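Local atomic coordinates of ectonucleoside triphosphate diphosphohydrolase 4 (PDB entry 6WG5), a protein that belongs to the GDA1/CD39 (nucleoside phosphatase) family, whose fold is related to that of actin. Residues M225-T239 against Y271-A285. Sequence-based numbering, arbitrary orientation.
Sequences MGGVSTQIAYEVPKT and YRVYVATFLGFGGNA. With NAG (2-acetamido-2-deoxy-beta-D-glucopyranose), chain B.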
loop_
_atom_site.group_PDB
_atom_site.type_symbol
_atom_site.label_atom_id
_atom_site.label_comp_id
_atom_site.label_asym_id
_atom_site.label_seq_id
_atom_site.Cartn_x
_atom_site.Cartn_y
_atom_site.Cartn_z
ATOM N N MET A 225 5.921 3.012 3.523
ATOM C CA MET A 225 7.358 3.055 3.287
ATOM C C MET A 225 7.895 1.638 3.432
ATOM O O MET A 225 7.984 1.110 4.548
ATOM C CB MET A 225 8.050 4.011 4.259
ATOM C CG MET A 225 9.563 4.073 4.083
ATOM S SD MET A 225 10.357 5.258 5.184
ATOM C CE MET A 225 9.782 6.808 4.502
ATOM N N GLY A 226 8.239 1.023 2.309
ATOM C CA GLY A 226 8.825 -0.299 2.296
ATOM C C GLY A 226 10.327 -0.237 2.441
ATOM O O GLY A 226 10.901 0.777 2.847
ATOM N N GLY A 227 10.976 -1.350 2.100
ATOM C CA GLY A 227 12.428 -1.376 2.111
ATOM C C GLY A 227 13.026 -0.619 0.942
ATOM O O GLY A 227 14.059 0.043 1.083
ATOM N N VAL A 228 12.385 -0.693 -0.221
ATOM C CA VAL A 228 12.898 -0.088 -1.439
ATOM C C VAL A 228 12.125 1.169 -1.817
ATOM O O VAL A 228 12.718 2.143 -2.286
ATOM C CB VAL A 228 12.886 -1.109 -2.599
ATOM C CG1 VAL A 228 13.198 -0.434 -3.932
ATOM C CG2 VAL A 228 13.887 -2.219 -2.333
ATOM N N SER A 229 10.808 1.170 -1.626
ATOM C CA SER A 229 9.955 2.224 -2.155
ATOM C C SER A 229 9.101 2.836 -1.055
ATOM O O SER A 229 8.811 2.203 -0.036
ATOM C CB SER A 229 9.040 1.691 -3.264
ATOM O OG SER A 229 9.800 1.120 -4.316
ATOM N N THR A 230 8.705 4.085 -1.282
ATOM C CA THR A 230 7.717 4.772 -0.466
ATOM C C THR A 230 6.523 5.101 -1.349
ATOM O O THR A 230 6.692 5.633 -2.452
ATOM C CB THR A 230 8.298 6.047 0.154
ATOM O OG1 THR A 230 9.367 5.702 1.044
ATOM C CG2 THR A 230 7.227 6.815 0.926
ATOM N N GLN A 231 5.327 4.780 -0.871
ATOM C CA GLN A 231 4.100 4.997 -1.622
ATOM C C GLN A 231 3.155 5.873 -0.814
ATOM O O GLN A 231 3.097 5.774 0.417
ATOM C CB GLN A 231 3.414 3.670 -1.965
ATOM C CG GLN A 231 2.292 3.811 -2.989
ATOM C CD GLN A 231 1.460 2.549 -3.133
ATOM O OE1 GLN A 231 0.846 2.081 -2.172
ATOM N NE2 GLN A 231 1.437 1.992 -4.339
ATOM N N ILE A 232 2.417 6.729 -1.515
ATOM C CA ILE A 232 1.438 7.617 -0.899
ATOM C C ILE A 232 0.201 7.645 -1.783
ATOM O O ILE A 232 0.304 7.750 -3.010
ATOM C CB ILE A 232 2.007 9.039 -0.700
ATOM C CG1 ILE A 232 0.949 9.955 -0.083
ATOM C CG2 ILE A 232 2.495 9.609 -2.021
ATOM C CD1 ILE A 232 1.487 11.302 0.367
ATOM N N ALA A 233 -0.970 7.547 -1.157
ATOM C CA ALA A 233 -2.228 7.601 -1.890
ATOM C C ALA A 233 -3.279 8.291 -1.034
ATOM O O ALA A 233 -3.428 7.964 0.147
ATOM C CB ALA A 233 -2.703 6.199 -2.283
ATOM N N TYR A 234 -4.005 9.234 -1.630
ATOM C CA TYR A 234 -5.072 9.912 -0.910
ATOM C C TYR A 234 -6.051 10.529 -1.898
ATOM O O TYR A 234 -5.751 10.698 -3.081
ATOM C CB TYR A 234 -4.520 10.983 0.035
ATOM C CG TYR A 234 -3.608 11.988 -0.626
ATOM C CD1 TYR A 234 -4.103 13.188 -1.117
ATOM C CD2 TYR A 234 -2.249 11.745 -0.743
ATOM C CE1 TYR A 234 -3.269 14.112 -1.712
ATOM C CE2 TYR A 234 -1.408 12.661 -1.335
ATOM C CZ TYR A 234 -1.921 13.841 -1.818
ATOM O OH TYR A 234 -1.074 14.752 -2.409
ATOM N N GLU A 235 -7.230 10.863 -1.384
ATOM C CA GLU A 235 -8.270 11.477 -2.191
ATOM C C GLU A 235 -8.019 12.971 -2.328
ATOM O O GLU A 235 -7.571 13.630 -1.386
ATOM C CB GLU A 235 -9.644 11.240 -1.561
ATOM C CG GLU A 235 -10.793 11.898 -2.315
ATOM C CD GLU A 235 -12.123 11.759 -1.601
ATOM O OE1 GLU A 235 -12.167 11.099 -0.541
ATOM O OE2 GLU A 235 -13.123 12.319 -2.099
ATOM N N VAL A 236 -8.316 13.499 -3.509
ATOM C CA VAL A 236 -8.232 14.933 -3.773
ATOM C C VAL A 236 -9.658 15.454 -3.908
ATOM O O VAL A 236 -10.218 15.443 -5.014
ATOM C CB VAL A 236 -7.398 15.217 -5.030
ATOM C CG1 VAL A 236 -7.234 16.714 -5.236
ATOM C CG2 VAL A 236 -6.041 14.534 -4.927
ATOM N N PRO A 237 -10.291 15.911 -2.822
ATOM C CA PRO A 237 -11.725 16.237 -2.914
ATOM C C PRO A 237 -12.013 17.486 -3.724
ATOM O O PRO A 237 -12.987 17.511 -4.486
ATOM C CB PRO A 237 -12.145 16.409 -1.443
ATOM C CG PRO A 237 -10.975 15.951 -0.618
ATOM C CD PRO A 237 -9.768 16.135 -1.466
ATOM N N LYS A 238 -11.202 18.528 -3.576
ATOM C CA LYS A 238 -11.484 19.816 -4.188
ATOM C C LYS A 238 -10.864 19.917 -5.575
ATOM O O LYS A 238 -9.838 19.296 -5.870
ATOM C CB LYS A 238 -10.961 20.955 -3.311
ATOM C CG LYS A 238 -11.898 21.347 -2.181
ATOM C CD LYS A 238 -11.368 22.551 -1.417
ATOM C CE LYS A 238 -12.384 23.063 -0.406
ATOM N NZ LYS A 238 -11.744 23.454 0.883
ATOM N N THR A 239 -11.505 20.715 -6.428
ATOM C CA THR A 239 -10.962 21.003 -7.748
ATOM C C THR A 239 -9.525 21.489 -7.631
ATOM O O THR A 239 -9.189 22.282 -6.748
ATOM C CB THR A 239 -11.819 22.062 -8.451
ATOM O OG1 THR A 239 -13.175 21.608 -8.533
ATOM C CG2 THR A 239 -11.296 22.338 -9.855
ATOM N N TYR A 271 -14.658 9.196 -7.139
ATOM C CA TYR A 271 -13.515 9.630 -6.350
ATOM C C TYR A 271 -12.342 9.983 -7.252
ATOM O O TYR A 271 -12.131 9.350 -8.290
ATOM C CB TYR A 271 -13.070 8.540 -5.363
ATOM C CG TYR A 271 -14.063 8.276 -4.259
ATOM C CD1 TYR A 271 -14.026 9.004 -3.082
ATOM C CD2 TYR A 271 -15.038 7.298 -4.396
ATOM C CE1 TYR A 271 -14.934 8.773 -2.072
ATOM C CE2 TYR A 271 -15.951 7.057 -3.391
ATOM C CZ TYR A 271 -15.894 7.798 -2.231
ATOM O OH TYR A 271 -16.800 7.568 -1.222
ATOM N N ARG A 272 -11.598 11.011 -6.851
ATOM C CA ARG A 272 -10.317 11.354 -7.455
ATOM C C ARG A 272 -9.226 11.018 -6.447
ATOM O O ARG A 272 -9.171 11.623 -5.370
ATOM C CB ARG A 272 -10.270 12.836 -7.833
ATOM C CG ARG A 272 -9.035 13.241 -8.622
ATOM C CD ARG A 272 -8.950 14.749 -8.825
ATOM N NE ARG A 272 -10.270 15.372 -8.948
ATOM C CZ ARG A 272 -10.737 16.344 -8.167
ATOM N NH1 ARG A 272 -11.955 16.829 -8.380
ATOM N NH2 ARG A 272 -10.000 16.853 -7.188
ATOM N N VAL A 273 -8.372 10.055 -6.789
ATOM C CA VAL A 273 -7.337 9.567 -5.884
ATOM C C VAL A 273 -5.972 9.796 -6.518
ATOM O O VAL A 273 -5.745 9.425 -7.675
ATOM C CB VAL A 273 -7.536 8.079 -5.545
ATOM C CG1 VAL A 273 -6.469 7.609 -4.570
ATOM C CG2 VAL A 273 -8.924 7.852 -4.968
ATOM N N TYR A 274 -5.069 10.401 -5.750
ATOM C CA TYR A 274 -3.688 10.610 -6.157
ATOM C C TYR A 274 -2.840 9.457 -5.644
ATOM O O TYR A 274 -2.964 9.064 -4.481
ATOM C CB TYR A 274 -3.173 11.940 -5.608
ATOM C CG TYR A 274 -1.670 12.119 -5.648
ATOM C CD1 TYR A 274 -0.895 11.873 -4.523
ATOM C CD2 TYR A 274 -1.031 12.554 -6.800
ATOM C CE1 TYR A 274 0.475 12.045 -4.546
ATOM C CE2 TYR A 274 0.343 12.727 -6.835
ATOM C CZ TYR A 274 1.089 12.475 -5.704
ATOM O OH TYR A 274 2.455 12.644 -5.729
ATOM N N VAL A 275 -1.994 8.910 -6.513
ATOM C CA VAL A 275 -1.146 7.771 -6.176
ATOM C C VAL A 275 0.255 8.043 -6.702
ATOM O O VAL A 275 0.433 8.312 -7.894
ATOM C CB VAL A 275 -1.694 6.453 -6.760
ATOM C CG1 VAL A 275 -0.779 5.287 -6.407
ATOM C CG2 VAL A 275 -3.099 6.192 -6.255
ATOM N N ALA A 276 1.248 7.968 -5.817
ATOM C CA ALA A 276 2.637 8.175 -6.199
ATOM C C ALA A 276 3.506 7.118 -5.538
ATOM O O ALA A 276 3.345 6.836 -4.346
ATOM C CB ALA A 276 3.120 9.576 -5.810
ATOM N N THR A 277 4.419 6.538 -6.313
ATOM C CA THR A 277 5.371 5.549 -5.828
ATOM C C THR A 277 6.773 6.060 -6.120
ATOM O O THR A 277 7.038 6.550 -7.222
ATOM C CB THR A 277 5.146 4.189 -6.497
ATOM O OG1 THR A 277 3.754 3.851 -6.440
ATOM C CG2 THR A 277 5.950 3.110 -5.799
ATOM N N PHE A 278 7.666 5.947 -5.138
ATOM C CA PHE A 278 9.013 6.511 -5.225
ATOM C C PHE A 278 10.031 5.389 -5.048
ATOM O O PHE A 278 10.340 4.991 -3.920
ATOM C CB PHE A 278 9.195 7.610 -4.183
ATOM C CG PHE A 278 8.240 8.758 -4.349
ATOM C CD1 PHE A 278 8.530 9.797 -5.220
ATOM C CD2 PHE A 278 7.048 8.794 -3.644
ATOM C CE1 PHE A 278 7.649 10.856 -5.380
ATOM C CE2 PHE A 278 6.163 9.848 -3.800
ATOM C CZ PHE A 278 6.464 10.879 -4.667
ATOM N N LEU A 279 10.551 4.886 -6.166
ATOM C CA LEU A 279 11.573 3.848 -6.128
ATOM C C LEU A 279 12.879 4.415 -5.587
ATOM O O LEU A 279 13.320 5.491 -6.001
ATOM C CB LEU A 279 11.790 3.267 -7.525
ATOM C CG LEU A 279 11.003 2.009 -7.901
ATOM C CD1 LEU A 279 11.616 0.785 -7.237
ATOM C CD2 LEU A 279 9.529 2.141 -7.533
ATOM N N GLY A 280 13.500 3.687 -4.666
ATOM C CA GLY A 280 14.735 4.136 -4.063
ATOM C C GLY A 280 14.562 5.112 -2.923
ATOM O O GLY A 280 15.547 5.726 -2.501
ATOM N N PHE A 281 13.341 5.279 -2.412
ATOM C CA PHE A 281 13.074 6.173 -1.292
ATOM C C PHE A 281 12.493 5.428 -0.095
ATOM O O PHE A 281 11.910 6.052 0.798
ATOM C CB PHE A 281 12.148 7.307 -1.734
ATOM C CG PHE A 281 12.774 8.223 -2.743
ATOM C CD1 PHE A 281 13.350 9.420 -2.349
ATOM C CD2 PHE A 281 12.815 7.875 -4.082
ATOM C CE1 PHE A 281 13.939 10.260 -3.275
ATOM C CE2 PHE A 281 13.403 8.710 -5.013
ATOM C CZ PHE A 281 13.968 9.904 -4.609
ATOM N N GLY A 282 12.638 4.105 -0.058
ATOM C CA GLY A 282 12.324 3.353 1.134
ATOM C C GLY A 282 13.429 3.462 2.166
ATOM O O GLY A 282 14.513 3.980 1.905
ATOM N N GLY A 283 13.140 2.957 3.365
ATOM C CA GLY A 283 14.096 3.077 4.454
ATOM C C GLY A 283 15.438 2.455 4.121
ATOM O O GLY A 283 16.482 3.105 4.221
ATOM N N ASN A 284 15.428 1.184 3.714
ATOM C CA ASN A 284 16.674 0.491 3.407
ATOM C C ASN A 284 17.359 1.089 2.183
ATOM O O ASN A 284 18.579 1.290 2.185
ATOM C CB ASN A 284 16.403 -0.998 3.201
ATOM C CG ASN A 284 15.932 -1.689 4.469
ATOM O OD1 ASN A 284 16.290 -1.291 5.576
ATOM N ND2 ASN A 284 15.128 -2.734 4.310
ATOM N N ALA A 285 16.595 1.378 1.126
ATOM C CA ALA A 285 17.184 1.985 -0.064
ATOM C C ALA A 285 17.843 3.317 0.267
ATOM O O ALA A 285 18.939 3.615 -0.223
ATOM C CB ALA A 285 16.120 2.175 -1.144
HETATM C C1 NAG B . 18.217 11.455 -6.938
HETATM C C2 NAG B . 18.028 10.140 -7.701
HETATM C C3 NAG B . 19.328 9.725 -8.392
HETATM C C4 NAG B . 19.916 10.870 -9.207
HETATM C C5 NAG B . 20.027 12.122 -8.350
HETATM C C6 NAG B . 20.481 13.337 -9.124
HETATM C C7 NAG B . 16.439 8.412 -6.966
HETATM C C8 NAG B . 16.158 7.347 -5.949
HETATM N N2 NAG B . 17.583 9.085 -6.804
HETATM O O3 NAG B . 19.066 8.613 -9.242
HETATM O O4 NAG B . 21.225 10.517 -9.641
HETATM O O5 NAG B . 18.740 12.442 -7.810
HETATM O O6 NAG B . 20.260 14.530 -8.383
HETATM O O7 NAG B . 15.666 8.653 -7.887
HETATM O O HOH W 1 -12.851 12.483 -4.861
#
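Strands 229-235 and 271-279 pair antiparallel, at 166°, in the mixed sheet of an actin-like domain. Thr230, Ile232 and Tyr234 form hydrogen-bonded pairs with Phe278, Ala276 and Tyr274. In the middle pair, Ile232 N to Ala276 O and Ala276 N to Ile232 O both measure 3.0 Å. Val236 N continues the series to Arg272 O. At the other end, the backbone of Gly226-Val228 meets the type II turn Phe278-Phe281 and the start of helix 283-296. Gly283 N bonds Gly226 O, and Ala285 N reaches Gly227 O at 2.9 Å. Gly282 is the N-cap residue of this helix, and its CA packs on Gly226 O.

On the face with Thr230, Ile232 and Tyr234, Ile232 CG2 lies 3.8 Å from Ala276 CB and also meets the edge of the Phe278 ring. A chi1 of 54° at Tyr234 brings the far end of its ring nearer the partner strand, with CE2 by Tyr274 CD1. The two rings meet obliquely, centroids 5.1 Å apart. Tyr234 OH bonds Pro372 O and Tyr274 OH bonds Tyr370 O. On the other face, the Glu235 carboxylate lies at the edge of the Tyr271 ring. Its OE2 makes a salt bridge with Arg216, and OE1 a hydrogen bond with Thr219 OG1. A water links Glu235 OE2 to Arg272 N. Back on the Thr230 face, Thr230 OG1 donates to Phe281 O over 2.6 Å, from above the carbonyl plane; Trp448 NE1 bonds the same oxygen.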